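Local coordinates for MccB protein (Escherichia coli, PDB 6OM4), which probably adenylylates the N-formylated MccA peptide with ATP, as an E1-like enzyme, in the biosynthesis of the Trojan-horse antibiotic microcin C7, at residues A[31-34]-A[35-39]. Residues are numbered along the deposited sequence; the frame is centred on the assembly and turned at random.
Sequences NLVL and WENII
Leu32 and Trp35 run alongside each other from the same flank of helix 32-43, at its first turn, and the leucine methyl CD2 reaches the benzo part of the indole, 3.5 Å from Trp35 CE3. The methyl meets the ring obliquely. Trp35 CG stands anti to the backbone N (chi1 176°), which swings the indole alongside Leu32; one turn on, Ile39 CD1 sits over the centre of one ring face, 3.5 Å above the plane. Strand 11-14 adds Ile11 and Arg13 to the surroundings of the indole, and Trp35 NE1 gives a weak hydrogen bond to Leu19 O. Leu34 and Ile38 form the second apolar pair, meeting at a slant with Leu34 CG 3.9 Å from Ile38 CD1. Ile38 is buried, and both residues also touch Val29 of strand 27-29. On the more exposed flank the extended Glu36 chain passes the backbone, its CG 3.2 Å from Leu32 O. That oxygen accepts from Glu36 N at 3.0 Å, one of a run of i to i+4 bonds that continues through Ile38 N to Leu34 O, 2.8 Å, and on to Ile39 N. At the helix start, Asn31 OD1 takes the amide of Leu34 at 3.0 Å, with the donor well above the side-chain carbonyl plane (58° out of it) and an N-H...O angle of 162°. This is an Asn N-cap on a helix whose Leu34, Trp35 and Ile38 meet the antiparallel sheet of strands 11-14, 17-20 and 27-29, while Leu34, Asn37 and Ile38 meet helix 62-74, in the N-terminal part of MccB, away from the nucleotide and zinc sites.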
# COMPACT_ATOMS: atom_id res chain seq x y z
N ASN A 31 17.57 -29.70 -9.32
CA ASN A 31 18.37 -30.27 -10.40
C ASN A 31 19.58 -29.35 -10.65
O ASN A 31 19.44 -28.29 -11.26
CB ASN A 31 17.45 -30.43 -11.61
CG ASN A 31 18.05 -31.03 -12.86
OD1 ASN A 31 19.25 -30.92 -13.14
ND2 ASN A 31 17.16 -31.55 -13.69
N LEU A 32 20.76 -29.77 -10.20
CA LEU A 32 21.97 -28.95 -10.31
C LEU A 32 22.30 -28.63 -11.76
O LEU A 32 22.81 -27.55 -12.08
CB LEU A 32 23.17 -29.68 -9.72
CG LEU A 32 23.66 -29.16 -8.38
CD1 LEU A 32 24.90 -29.94 -7.96
CD2 LEU A 32 23.93 -27.66 -8.44
N VAL A 33 22.10 -29.61 -12.63
CA VAL A 33 22.47 -29.41 -14.00
C VAL A 33 21.61 -28.31 -14.62
O VAL A 33 22.11 -27.50 -15.42
CB VAL A 33 22.35 -30.73 -14.78
CG1 VAL A 33 22.53 -30.55 -16.27
CG2 VAL A 33 23.34 -31.72 -14.23
N LEU A 34 20.32 -28.34 -14.31
CA LEU A 34 19.37 -27.35 -14.76
C LEU A 34 19.75 -25.98 -14.18
O LEU A 34 19.75 -24.99 -14.91
CB LEU A 34 17.95 -27.77 -14.37
CG LEU A 34 16.86 -26.77 -14.72
CD1 LEU A 34 16.89 -26.43 -16.20
CD2 LEU A 34 15.48 -27.27 -14.30
N TRP A 35 20.07 -25.93 -12.88
CA TRP A 35 20.47 -24.65 -12.22
C TRP A 35 21.68 -24.03 -12.95
O TRP A 35 21.71 -22.83 -13.24
CB TRP A 35 20.74 -24.91 -10.72
CG TRP A 35 21.23 -23.73 -9.94
CD1 TRP A 35 20.52 -22.63 -9.53
CD2 TRP A 35 22.56 -23.56 -9.46
NE1 TRP A 35 21.34 -21.78 -8.84
CE2 TRP A 35 22.59 -22.34 -8.75
CE3 TRP A 35 23.74 -24.31 -9.57
CZ2 TRP A 35 23.75 -21.88 -8.13
CZ3 TRP A 35 24.88 -23.87 -8.93
CH2 TRP A 35 24.88 -22.65 -8.25
N GLU A 36 22.66 -24.86 -13.30
CA GLU A 36 23.88 -24.41 -13.99
C GLU A 36 23.49 -23.86 -15.36
O GLU A 36 24.03 -22.85 -15.80
CB GLU A 36 24.89 -25.57 -14.08
CG GLU A 36 25.46 -25.95 -12.72
CD GLU A 36 26.45 -27.12 -12.73
OE1 GLU A 36 26.57 -27.76 -13.82
OE2 GLU A 36 27.05 -27.45 -11.65
N ASN A 37 22.58 -24.55 -16.05
CA ASN A 37 22.16 -24.10 -17.37
C ASN A 37 21.33 -22.81 -17.29
O ASN A 37 21.42 -21.96 -18.19
CB ASN A 37 21.39 -25.19 -18.12
CG ASN A 37 22.30 -26.24 -18.73
OD1 ASN A 37 23.52 -26.03 -18.92
ND2 ASN A 37 21.70 -27.37 -19.06
N ILE A 38 20.52 -22.65 -16.24
CA ILE A 38 19.79 -21.38 -16.07
C ILE A 38 20.80 -20.24 -15.92
O ILE A 38 20.62 -19.14 -16.44
CB ILE A 38 18.84 -21.46 -14.86
CG1 ILE A 38 17.73 -22.50 -15.09
CG2 ILE A 38 18.31 -20.08 -14.53
CD1 ILE A 38 16.99 -22.93 -13.82
N ILE A 39 21.86 -20.48 -15.14
CA ILE A 39 22.93 -19.44 -14.93
C ILE A 39 23.56 -19.08 -16.27
O ILE A 39 23.71 -17.89 -16.58
CB ILE A 39 23.99 -19.90 -13.93
CG1 ILE A 39 23.42 -20.00 -12.52
CG2 ILE A 39 25.20 -18.98 -13.97
CD1 ILE A 39 24.21 -20.86 -11.58